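Local structure of protelomerase (Agrobacterium tumefaciens, 4F43) at residues 265-268 with 269-273. The protein probably resolves replicated telomere junctions into covalently closed DNA hairpin ends, as a telomere resolvase. The protein carries 1 engineered substitution. Residues are numbered along the deposited sequence; the frame is centred on the assembly and turned at random.
Sequences RHLY and AEVAY
The carbonyl O of His266 accepts the N-H of Glu270 at 2.9 Å, nearly straight at 171°. Arg265 O, Leu267 O and Tyr268 O receive the N-H groups of Ala269, Val271 and Ala272 in equivalent bonds, each from four residues on. This is the classic i to i+4 pattern of an alpha-helix, here within helix 263-276 of the ResT/TelK catalytic domain. The same spacing lines up side chains: Leu267 and Val271 cross at an angle, CD1 of the leucine meeting CG2 of the valine at 3.8 Å. With CG2 of Val271 beside its own backbone N (CG1 anti, chi1 172°), that methyl also comes 3.2 Å from Leu267 O, and both side chains pack against Tyr124 of helix 124-134. On another flank Ala272 CB sits 3.2 Å from Tyr268 O, while the tyrosine hydroxyl is hydrogen-bonded to Pro201 O, joining the helix to strand 198-201, and Arg265 NH1 bonds Gly152 O. His266 packs on a phosphate of the bound DNA, and its ring meets that of Tyr304 with the planes steeply inclined, at about 70°.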
ATOM      1  N   ARG A 265       5.591  -1.218   9.157  1.00 22.92           N
ATOM      2  CA  ARG A 265       5.802  -2.414   8.351  1.00 26.28           C
ATOM      3  C   ARG A 265       7.299  -2.677   8.193  1.00 28.86           C
ATOM      4  O   ARG A 265       7.762  -3.817   8.307  1.00 37.27           O
ATOM      5  CB  ARG A 265       5.131  -2.248   6.984  1.00 29.43           C
ATOM      6  CG  ARG A 265       5.038  -3.516   6.153  1.00 31.51           C
ATOM      7  CD  ARG A 265       3.915  -3.396   5.131  1.00 32.49           C
ATOM      8  NE  ARG A 265       4.035  -4.361   4.043  1.00 31.88           N
ATOM      9  CZ  ARG A 265       3.517  -5.586   4.063  1.00 22.98           C
ATOM     10  NH1 ARG A 265       2.843  -6.007   5.124  1.00 16.73           N
ATOM     11  NH2 ARG A 265       3.680  -6.390   3.020  1.00 19.37           N
ATOM     12  N   HIS A 266       8.047  -1.608   7.936  1.00 19.49           N
ATOM     13  CA  HIS A 266       9.501  -1.674   7.870  1.00 29.82           C
ATOM     14  C   HIS A 266      10.072  -2.169   9.195  1.00 37.95           C
ATOM     15  O   HIS A 266      10.879  -3.104   9.230  1.00 48.29           O
ATOM     16  CB  HIS A 266      10.082  -0.293   7.552  1.00 33.23           C
ATOM     17  CG  HIS A 266       9.761   0.201   6.175  1.00 27.79           C
ATOM     18  ND1 HIS A 266      10.386   1.294   5.615  1.00 27.25           N
ATOM     19  CD2 HIS A 266       8.884  -0.248   5.246  1.00 29.67           C
ATOM     20  CE1 HIS A 266       9.909   1.497   4.400  1.00 33.40           C
ATOM     21  NE2 HIS A 266       8.996   0.577   4.152  1.00 31.62           N
ATOM     22  N   LEU A 267       9.642  -1.533  10.282  1.00 28.18           N
ATOM     23  CA  LEU A 267      10.089  -1.905  11.619  1.00 22.01           C
ATOM     24  C   LEU A 267       9.701  -3.345  11.945  1.00 20.71           C
ATOM     25  O   LEU A 267      10.456  -4.069  12.593  1.00 42.58           O
ATOM     26  CB  LEU A 267       9.508  -0.949  12.662  1.00 18.36           C
ATOM     27  CG  LEU A 267       9.979  -1.157  14.103  1.00 20.35           C
ATOM     28  CD1 LEU A 267      11.493  -1.034  14.192  1.00 14.33           C
ATOM     29  CD2 LEU A 267       9.299  -0.169  15.038  1.00 15.50           C
ATOM     30  N   TYR A 268       8.519  -3.749  11.491  1.00 20.71           N
ATOM     31  CA  TYR A 268       8.067  -5.127  11.639  1.00 21.71           C
ATOM     32  C   TYR A 268       9.047  -6.082  10.964  1.00 33.57           C
ATOM     33  O   TYR A 268       9.462  -7.086  11.555  1.00 48.42           O
ATOM     34  CB  TYR A 268       6.665  -5.283  11.045  1.00 20.83           C
ATOM     35  CG  TYR A 268       6.222  -6.711  10.839  1.00 20.76           C
ATOM     36  CD1 TYR A 268       5.896  -7.521  11.918  1.00 21.58           C
ATOM     37  CD2 TYR A 268       6.111  -7.243   9.561  1.00 27.16           C
ATOM     38  CE1 TYR A 268       5.484  -8.826  11.729  1.00 22.17           C
ATOM     39  CE2 TYR A 268       5.696  -8.542   9.364  1.00 25.63           C
ATOM     40  CZ  TYR A 268       5.388  -9.330  10.448  1.00 22.18           C
ATOM     41  OH  TYR A 268       4.978 -10.627  10.249  1.00 20.91           O
ATOM     42  N   ALA A 269       9.421  -5.751   9.730  1.00 34.76           N
ATOM     43  CA  ALA A 269      10.397  -6.540   8.983  1.00 29.42           C
ATOM     44  C   ALA A 269      11.723  -6.657   9.730  1.00 21.29           C
ATOM     45  O   ALA A 269      12.216  -7.764   9.980  1.00 25.24           O
ATOM     46  CB  ALA A 269      10.614  -5.943   7.603  1.00 33.49           C
ATOM     47  N   GLU A 270      12.283  -5.507  10.094  1.00 16.19           N
ATOM     48  CA  GLU A 270      13.576  -5.449  10.769  1.00 19.85           C
ATOM     49  C   GLU A 270      13.587  -6.251  12.071  1.00 15.22           C
ATOM     50  O   GLU A 270      14.495  -7.050  12.312  1.00 13.34           O
ATOM     51  CB  GLU A 270      13.949  -3.994  11.056  1.00 20.82           C
ATOM     52  CG  GLU A 270      15.417  -3.772  11.376  1.00 29.95           C
ATOM     53  CD  GLU A 270      16.278  -3.695  10.128  1.00 39.44           C
ATOM     54  OE1 GLU A 270      15.732  -3.848   9.015  1.00 37.93           O
ATOM     55  OE2 GLU A 270      17.500  -3.473  10.259  1.00 55.71           O
ATOM     56  N   VAL A 271      12.572  -6.034  12.902  1.00 24.45           N
ATOM     57  CA  VAL A 271      12.490  -6.691  14.203  1.00 28.57           C
ATOM     58  C   VAL A 271      12.261  -8.198  14.083  1.00 26.40           C
ATOM     59  O   VAL A 271      12.945  -8.988  14.737  1.00 28.93           O
ATOM     60  CB  VAL A 271      11.395  -6.064  15.090  1.00 30.11           C
ATOM     61  CG1 VAL A 271      11.187  -6.892  16.349  1.00 24.13           C
ATOM     62  CG2 VAL A 271      11.758  -4.631  15.445  1.00 30.07           C
ATOM     63  N   ALA A 272      11.307  -8.596  13.244  1.00 22.13           N
ATOM     64  CA  ALA A 272      11.014 -10.018  13.087  1.00 15.04           C
ATOM     65  C   ALA A 272      12.177 -10.766  12.442  1.00 18.73           C
ATOM     66  O   ALA A 272      12.364 -11.958  12.688  1.00 26.09           O
ATOM     67  CB  ALA A 272       9.736 -10.227  12.307  1.00 17.71           C
ATOM     68  N   TYR A 273      12.955 -10.070  11.617  1.00 24.39           N
ATOM     69  CA  TYR A 273      14.198 -10.652  11.124  1.00 20.32           C
ATOM     70  C   TYR A 273      15.194 -10.768  12.271  1.00 31.10           C
ATOM     71  O   TYR A 273      15.919 -11.754  12.383  1.00 32.85           O
ATOM     72  CB  TYR A 273      14.805  -9.820   9.993  1.00 11.23           C
ATOM     73  CG  TYR A 273      16.173 -10.311   9.573  1.00 14.52           C
ATOM     74  CD1 TYR A 273      16.309 -11.366   8.681  1.00 18.03           C
ATOM     75  CD2 TYR A 273      17.329  -9.726  10.079  1.00 18.04           C
ATOM     76  CE1 TYR A 273      17.558 -11.824   8.301  1.00 20.33           C
ATOM     77  CE2 TYR A 273      18.579 -10.175   9.705  1.00 16.55           C
ATOM     78  CZ  TYR A 273      18.688 -11.223   8.815  1.00 17.19           C
ATOM     79  OH  TYR A 273      19.934 -11.672   8.439  1.00 16.10           O
TER